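PDB 3IWZ: CRP-like protein Clp, which regulates virulence gene expression as a dimeric, DNA-binding transcription factor of the CRP family whose DNA binding is apparently abolished by c-di-GMP. Local coordinates for residues I27-A32 against S127-R132; G78-G83 against S142-D147. One frame throughout, in Å; residues are numbered along the deposited sequence.

In the fold
Both contacts use the long helix 130-157, contact 1 near that helix's beginning and contact 2 about halfway along it, with centres about 21 Å apart and no touch between them. Contact 1 lies towards the outside, about 24 Å from the centre of the chain, and ties the short helix 24-32 to the long one mainly through charge: two arginines and one aspartate. Contact 2 is deeper, about 7 Å from the chain centre, where strand 74-80 of the beta-roll passes the helix; there an arginine lies against a phenylalanine ring, and its charge is met by residues beyond the two segments.

Contact 1. Residues I27-A32 against S127-R132; sequences IERFLA and SPDAPR
Two flat groups, the guanidinium of Arg29 and the carboxylate of Asp129, meet at the edge of the former, their planes turned 44° against each other. Asp129 OD2 lies in the guanidinium plane, and Arg132 NH2 comes near the same edge. The grip is side-on and two-pronged: Arg29 NE reaches Asp129 OD1 at 3.0 Å, and Arg29 NH1 reaches Asp129 OD2, also at 3.0 Å. Because the planes are twisted, the two bonds differ. The one from NH1 is almost straight, 174° at the hydrogen, yet it meets OD2 on its syn side from well out of the carboxylate plane. NE uses the syn lone pair of OD1 through a more bent bond, with the oxygen tilted from the guanidinium plane. A turn at chi3 (-70°) bends the Arg29 chain, which crosses the Asp129 side chain at about a right angle and brings its NE edge round to the carboxylate. Asp129 OD2 has a second partner in Arg132, three residues further on, whose NH2 makes a weak bond to it at 3.4 Å. Arg132 NE is hydrogen-bonded to Thr26 OG1, so this side chain also reaches back to helix 24-32. On the inner side of that helix Phe30 and Leu31 pack on strands 54-58 and 108-114, while Pro131, near the start of helix 130-157, packs on Pro131 of the second subunit. The short helix is thus linked by charge to a segment at the dimer interface. Chemically, the buried carboxylate, gripped by Arg29 and more loosely by Arg132, probably stays ionised, and its negative charge probably lets the two guanidinium groups sit close, Arg29 NH1 and Arg132 NH2 being 4.5 Å apart.

Contact 2. Residues G78-G83 against S142-D147; sequences GYFGSG and SKRLLD
Arg144 leaves helix 130-157 with its CB directed at strand 74-80, and Phe80 comes out from the strand to meet it. CG is the first atom to touch, 3.6 Å from Phe80 CE1, with CZ of the ring only slightly farther. CD follows along the same side of the ring, 3.8 Å from CE1. A bend at chi3 (-149°), about the CG-CD bond, sets NE by the ring, and this atom comes closest: it sits 3.5 Å from Phe80 CE1, approaching obliquely. Past NE the guanidinium continues with its plane 49° from that of the ring. Arg144 CZ ends 4.6 Å from the Phe80 ring centroid and 28° off the normal, an off-centre cation-pi contact in which the aliphatic chain shares the ring. At the tip, NH1 forms a salt bridge with Glu84 and a hydrogen bond to Phe85 O, so the charge is anchored beyond Phe80. The ring itself packs on Val63 and Ile65 of the adjoining strand 63-68. It therefore stands between the outermost strand, within this chain, of one beta-roll sheet and the long helix, whose Ser142 and Leu145 pack on Leu141 and Thr148 of the second subunit.

Contact 1. Residues I27-A32 against S127-R132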
ATOM      1  N   ILE D  27       8.084  21.300  11.872  1.00 50.42           N
ATOM      2  CA  ILE D  27       8.387  20.101  12.644  1.00 50.24           C
ATOM      3  C   ILE D  27       8.520  20.360  14.138  1.00 50.19           C
ATOM      4  O   ILE D  27       7.956  19.626  14.948  1.00 49.24           O
ATOM      5  CB  ILE D  27       9.686  19.412  12.132  1.00 50.08           C
ATOM      6  CG1 ILE D  27       9.389  18.686  10.816  1.00 50.78           C
ATOM      7  CG2 ILE D  27      10.231  18.448  13.188  1.00 48.37           C
ATOM      8  CD1 ILE D  27      10.494  17.757  10.351  1.00 50.21           C
ATOM      9  N   GLU D  28       9.272  21.396  14.500  1.00 50.91           N
ATOM     10  CA  GLU D  28       9.465  21.730  15.908  1.00 51.45           C
ATOM     11  C   GLU D  28       8.165  22.108  16.597  1.00 50.27           C
ATOM     12  O   GLU D  28       7.907  21.670  17.715  1.00 50.29           O
ATOM     13  CB  GLU D  28      10.485  22.860  16.059  1.00 52.34           C
ATOM     14  CG  GLU D  28      11.860  22.474  15.556  1.00 57.68           C
ATOM     15  CD  GLU D  28      12.282  21.095  16.037  1.00 60.06           C
ATOM     16  OE1 GLU D  28      12.867  20.334  15.231  1.00 61.55           O
ATOM     17  OE2 GLU D  28      12.029  20.776  17.220  1.00 61.72           O
ATOM     18  N   ARG D  29       7.346  22.926  15.944  1.00 49.44           N
ATOM     19  CA  ARG D  29       6.079  23.316  16.547  1.00 49.82           C
ATOM     20  C   ARG D  29       5.222  22.078  16.725  1.00 49.56           C
ATOM     21  O   ARG D  29       4.505  21.945  17.709  1.00 50.71           O
ATOM     22  CB  ARG D  29       5.346  24.328  15.675  1.00 48.67           C
ATOM     23  CG  ARG D  29       5.994  25.690  15.649  1.00 49.74           C
ATOM     24  CD  ARG D  29       5.048  26.719  15.062  1.00 49.89           C
ATOM     25  NE  ARG D  29       4.855  26.528  13.632  1.00 49.29           N
ATOM     26  CZ  ARG D  29       5.811  26.705  12.729  1.00 49.92           C
ATOM     27  NH1 ARG D  29       5.562  26.514  11.442  1.00 48.62           N
ATOM     28  NH2 ARG D  29       7.020  27.077  13.118  1.00 50.57           N
ATOM     29  N   PHE D  30       5.303  21.168  15.764  1.00 50.02           N
ATOM     30  CA  PHE D  30       4.532  19.941  15.840  1.00 49.26           C
ATOM     31  C   PHE D  30       4.978  19.119  17.044  1.00 49.46           C
ATOM     32  O   PHE D  30       4.153  18.516  17.728  1.00 49.77           O
ATOM     33  CB  PHE D  30       4.705  19.114  14.566  1.00 48.46           C
ATOM     34  CG  PHE D  30       4.210  17.713  14.700  1.00 48.69           C
ATOM     35  CD1 PHE D  30       2.852  17.447  14.782  1.00 49.88           C
ATOM     36  CD2 PHE D  30       5.106  16.656  14.796  1.00 50.54           C
ATOM     37  CE1 PHE D  30       2.383  16.146  14.964  1.00 49.91           C
ATOM     38  CE2 PHE D  30       4.649  15.344  14.980  1.00 52.34           C
ATOM     39  CZ  PHE D  30       3.282  15.090  15.063  1.00 51.25           C
ATOM     40  N   LEU D  31       6.284  19.097  17.299  1.00 49.25           N
ATOM     41  CA  LEU D  31       6.836  18.341  18.416  1.00 50.58           C
ATOM     42  C   LEU D  31       6.587  19.023  19.762  1.00 51.24           C
ATOM     43  O   LEU D  31       6.533  18.366  20.801  1.00 50.79           O
ATOM     44  CB  LEU D  31       8.339  18.127  18.220  1.00 51.44           C
ATOM     45  CG  LEU D  31       8.789  17.354  16.976  1.00 51.55           C
ATOM     46  CD1 LEU D  31      10.300  17.175  17.021  1.00 51.41           C
ATOM     47  CD2 LEU D  31       8.089  16.000  16.921  1.00 50.73           C
ATOM     48  N   ALA D  32       6.426  20.342  19.737  1.00 51.73           N
ATOM     49  CA  ALA D  32       6.185  21.097  20.961  1.00 53.57           C
ATOM     50  C   ALA D  32       4.985  20.549  21.735  1.00 53.62           C
ATOM     51  O   ALA D  32       4.893  20.735  22.947  1.00 55.06           O
ATOM     52  CB  ALA D  32       5.970  22.584  20.637  1.00 51.56           C
ATOM     53  N   SER D 127      -3.193  25.122  12.663  1.00 56.55           N
ATOM     54  CA  SER D 127      -3.956  25.267  11.425  1.00 56.58           C
ATOM     55  C   SER D 127      -3.079  25.637  10.218  1.00 55.64           C
ATOM     56  O   SER D 127      -3.250  25.082   9.130  1.00 56.67           O
ATOM     57  CB  SER D 127      -5.059  26.319  11.623  1.00 58.50           C
ATOM     58  OG  SER D 127      -5.984  26.324  10.548  1.00 60.74           O
ATOM     59  N   PRO D 128      -2.133  26.578  10.392  1.00 53.85           N
ATOM     60  CA  PRO D 128      -1.253  26.989   9.286  1.00 52.23           C
ATOM     61  C   PRO D 128      -0.263  25.898   8.872  1.00 51.01           C
ATOM     62  O   PRO D 128       0.265  25.903   7.759  1.00 50.46           O
ATOM     63  CB  PRO D 128      -0.535  28.216   9.850  1.00 53.72           C
ATOM     64  CG  PRO D 128      -1.506  28.750  10.881  1.00 53.73           C
ATOM     65  CD  PRO D 128      -1.968  27.481  11.545  1.00 53.41           C
ATOM     66  N   ASP D 129      -0.006  24.971   9.786  1.00 49.88           N
ATOM     67  CA  ASP D 129       0.915  23.874   9.530  1.00 48.73           C
ATOM     68  C   ASP D 129       0.179  22.663   8.936  1.00 48.22           C
ATOM     69  O   ASP D 129       0.798  21.787   8.341  1.00 47.97           O
ATOM     70  CB  ASP D 129       1.613  23.486  10.838  1.00 48.60           C
ATOM     71  CG  ASP D 129       2.459  24.621  11.413  1.00 49.96           C
ATOM     72  OD1 ASP D 129       2.702  24.630  12.640  1.00 51.02           O
ATOM     73  OD2 ASP D 129       2.892  25.497  10.636  1.00 48.74           O
ATOM     74  N   ALA D 130      -1.142  22.632   9.095  1.00 48.59           N
ATOM     75  CA  ALA D 130      -1.965  21.532   8.595  1.00 48.64           C
ATOM     76  C   ALA D 130      -1.642  21.157   7.152  1.00 49.18           C
ATOM     77  O   ALA D 130      -1.383  19.994   6.854  1.00 51.03           O
ATOM     78  CB  ALA D 130      -3.444  21.888   8.727  1.00 48.80           C
ATOM     79  N   PRO D 131      -1.648  22.137   6.233  1.00 48.89           N
ATOM     80  CA  PRO D 131      -1.340  21.832   4.831  1.00 47.67           C
ATOM     81  C   PRO D 131      -0.023  21.072   4.651  1.00 45.80           C
ATOM     82  O   PRO D 131       0.012  20.039   3.979  1.00 46.61           O
ATOM     83  CB  PRO D 131      -1.306  23.212   4.180  1.00 48.08           C
ATOM     84  CG  PRO D 131      -2.326  23.963   4.975  1.00 49.26           C
ATOM     85  CD  PRO D 131      -1.994  23.558   6.394  1.00 47.63           C
ATOM     86  N   ARG D 132       1.054  21.582   5.245  1.00 43.33           N
ATOM     87  CA  ARG D 132       2.361  20.926   5.130  1.00 42.70           C
ATOM     88  C   ARG D 132       2.409  19.572   5.824  1.00 40.68           C
ATOM     89  O   ARG D 132       3.100  18.665   5.370  1.00 38.69           O
ATOM     90  CB  ARG D 132       3.479  21.795   5.707  1.00 42.36           C
ATOM     91  CG  ARG D 132       4.146  22.722   4.711  1.00 46.68           C
ATOM     92  CD  ARG D 132       5.269  23.490   5.384  1.00 48.86           C
ATOM     93  NE  ARG D 132       4.778  24.318   6.488  1.00 51.49           N
ATOM     94  CZ  ARG D 132       4.158  25.486   6.331  1.00 51.32           C
ATOM     95  NH1 ARG D 132       3.953  25.972   5.113  1.00 49.16           N
ATOM     96  NH2 ARG D 132       3.743  26.169   7.395  1.00 51.23           N
TER

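Contact 2. Residues G78-G83 against S142-D147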
ATOM      1  N   GLY D  78       8.183  -2.784   5.324  1.00 31.37           N
ATOM      2  CA  GLY D  78       9.156  -1.721   5.159  1.00 32.79           C
ATOM      3  C   GLY D  78       9.864  -1.243   6.418  1.00 33.38           C
ATOM      4  O   GLY D  78       9.437  -1.516   7.545  1.00 32.80           O
ATOM      5  N   TYR D  79      10.969  -0.536   6.213  1.00 32.22           N
ATOM      6  CA  TYR D  79      11.748   0.024   7.304  1.00 34.04           C
ATOM      7  C   TYR D  79      11.586   1.521   7.176  1.00 34.74           C
ATOM      8  O   TYR D  79      11.381   2.035   6.076  1.00 35.76           O
ATOM      9  CB  TYR D  79      13.232  -0.336   7.176  1.00 35.42           C
ATOM     10  CG  TYR D  79      13.514  -1.821   7.184  1.00 36.70           C
ATOM     11  CD1 TYR D  79      12.826  -2.680   8.041  1.00 35.81           C
ATOM     12  CD2 TYR D  79      14.508  -2.361   6.365  1.00 37.73           C
ATOM     13  CE1 TYR D  79      13.122  -4.039   8.088  1.00 35.39           C
ATOM     14  CE2 TYR D  79      14.816  -3.722   6.408  1.00 37.81           C
ATOM     15  CZ  TYR D  79      14.120  -4.551   7.271  1.00 36.14           C
ATOM     16  OH  TYR D  79      14.434  -5.886   7.319  1.00 36.41           O
ATOM     17  N   PHE D  80      11.675   2.229   8.291  1.00 34.39           N
ATOM     18  CA  PHE D  80      11.508   3.665   8.256  1.00 34.31           C
ATOM     19  C   PHE D  80      12.423   4.356   9.255  1.00 35.60           C
ATOM     20  O   PHE D  80      12.610   3.880  10.372  1.00 36.92           O
ATOM     21  CB  PHE D  80      10.045   3.994   8.538  1.00 31.87           C
ATOM     22  CG  PHE D  80       9.087   3.283   7.626  1.00 29.35           C
ATOM     23  CD1 PHE D  80       8.787   3.803   6.374  1.00 28.06           C
ATOM     24  CD2 PHE D  80       8.499   2.080   8.014  1.00 27.23           C
ATOM     25  CE1 PHE D  80       7.919   3.146   5.521  1.00 26.79           C
ATOM     26  CE2 PHE D  80       7.627   1.413   7.169  1.00 26.38           C
ATOM     27  CZ  PHE D  80       7.335   1.946   5.916  1.00 27.50           C
ATOM     28  N   GLY D  81      12.993   5.483   8.844  1.00 36.42           N
ATOM     29  CA  GLY D  81      13.889   6.213   9.719  1.00 36.11           C
ATOM     30  C   GLY D  81      13.362   7.574  10.140  1.00 38.13           C
ATOM     31  O   GLY D  81      12.158   7.865  10.067  1.00 36.54           O
ATOM     32  N   SER D  82      14.293   8.408  10.587  1.00 37.08           N
ATOM     33  CA  SER D  82      14.000   9.754  11.040  1.00 39.00           C
ATOM     34  C   SER D  82      13.093  10.494  10.061  1.00 36.50           C
ATOM     35  O   SER D  82      13.277  10.413   8.849  1.00 35.87           O
ATOM     36  CB  SER D  82      15.312  10.527  11.215  1.00 40.89           C
ATOM     37  OG  SER D  82      16.251   9.747  11.931  1.00 45.75           O
ATOM     38  N   GLY D  83      12.116  11.210  10.610  1.00 36.26           N
ATOM     39  CA  GLY D  83      11.187  11.972   9.795  1.00 34.69           C
ATOM     40  C   GLY D  83       9.905  11.256   9.408  1.00 34.51           C
ATOM     41  O   GLY D  83       8.972  11.879   8.908  1.00 35.50           O
ATOM     42  N   SER D 142       2.184   7.678  -0.042  1.00 22.79           N
ATOM     43  CA  SER D 142       2.399   7.353  -1.448  1.00 24.87           C
ATOM     44  C   SER D 142       3.607   6.457  -1.689  1.00 26.18           C
ATOM     45  O   SER D 142       3.563   5.569  -2.543  1.00 27.03           O
ATOM     46  CB  SER D 142       2.524   8.625  -2.278  1.00 23.15           C
ATOM     47  OG  SER D 142       1.285   9.306  -2.342  1.00 27.67           O
ATOM     48  N   LYS D 143       4.682   6.662  -0.938  1.00 27.56           N
ATOM     49  CA  LYS D 143       5.870   5.823  -1.128  1.00 29.52           C
ATOM     50  C   LYS D 143       5.616   4.390  -0.676  1.00 26.67           C
ATOM     51  O   LYS D 143       6.042   3.439  -1.329  1.00 27.69           O
ATOM     52  CB  LYS D 143       7.074   6.396  -0.374  1.00 30.75           C
ATOM     53  CG  LYS D 143       7.606   7.689  -0.953  1.00 36.51           C
ATOM     54  CD  LYS D 143       8.680   8.303  -0.058  1.00 41.50           C
ATOM     55  CE  LYS D 143       8.091   8.706   1.293  1.00 43.10           C
ATOM     56  NZ  LYS D 143       9.118   9.344   2.164  1.00 47.18           N
ATOM     57  N   ARG D 144       4.915   4.240   0.440  1.00 26.96           N
ATOM     58  CA  ARG D 144       4.609   2.915   0.981  1.00 24.92           C
ATOM     59  C   ARG D 144       3.645   2.159   0.091  1.00 24.70           C
ATOM     60  O   ARG D 144       3.763   0.941  -0.071  1.00 25.82           O
ATOM     61  CB  ARG D 144       4.024   3.038   2.385  1.00 25.50           C
ATOM     62  CG  ARG D 144       5.006   3.620   3.385  1.00 28.19           C
ATOM     63  CD  ARG D 144       4.330   4.025   4.685  1.00 33.70           C
ATOM     64  NE  ARG D 144       5.031   5.163   5.277  1.00 37.14           N
ATOM     65  CZ  ARG D 144       4.766   5.692   6.467  1.00 37.80           C
ATOM     66  NH1 ARG D 144       5.477   6.731   6.887  1.00 37.73           N
ATOM     67  NH2 ARG D 144       3.805   5.184   7.239  1.00 36.33           N
ATOM     68  N   LEU D 145       2.689   2.887  -0.478  1.00 22.97           N
ATOM     69  CA  LEU D 145       1.712   2.293  -1.375  1.00 23.43           C
ATOM     70  C   LEU D 145       2.465   1.757  -2.586  1.00 25.19           C
ATOM     71  O   LEU D 145       2.261   0.614  -3.003  1.00 27.46           O
ATOM     72  CB  LEU D 145       0.675   3.340  -1.842  1.00 22.32           C
ATOM     73  CG  LEU D 145      -0.350   2.818  -2.865  1.00 24.15           C
ATOM     74  CD1 LEU D 145      -0.974   1.534  -2.324  1.00 20.28           C
ATOM     75  CD2 LEU D 145      -1.450   3.882  -3.155  1.00 24.06           C
ATOM     76  N   LEU D 146       3.337   2.590  -3.148  1.00 22.30           N
ATOM     77  CA  LEU D 146       4.105   2.189  -4.313  1.00 25.01           C
ATOM     78  C   LEU D 146       4.961   0.971  -3.951  1.00 26.03           C
ATOM     79  O   LEU D 146       4.982  -0.016  -4.684  1.00 24.89           O
ATOM     80  CB  LEU D 146       4.987   3.356  -4.801  1.00 28.68           C
ATOM     81  CG  LEU D 146       6.013   3.076  -5.908  1.00 31.21           C
ATOM     82  CD1 LEU D 146       5.308   2.597  -7.173  1.00 31.20           C
ATOM     83  CD2 LEU D 146       6.815   4.341  -6.189  1.00 35.36           C
ATOM     84  N   ASP D 147       5.636   1.036  -2.802  1.00 26.08           N
ATOM     85  CA  ASP D 147       6.484  -0.073  -2.349  1.00 26.31           C
ATOM     86  C   ASP D 147       5.706  -1.364  -2.082  1.00 26.39           C
ATOM     87  O   ASP D 147       6.155  -2.451  -2.456  1.00 26.23           O
ATOM     88  CB  ASP D 147       7.258   0.303  -1.076  1.00 28.08           C
ATOM     89  CG  ASP D 147       8.383   1.283  -1.346  1.00 31.10           C
ATOM     90  OD1 ASP D 147       8.766   1.427  -2.526  1.00 33.23           O
ATOM     91  OD2 ASP D 147       8.890   1.899  -0.377  1.00 33.23           O
TER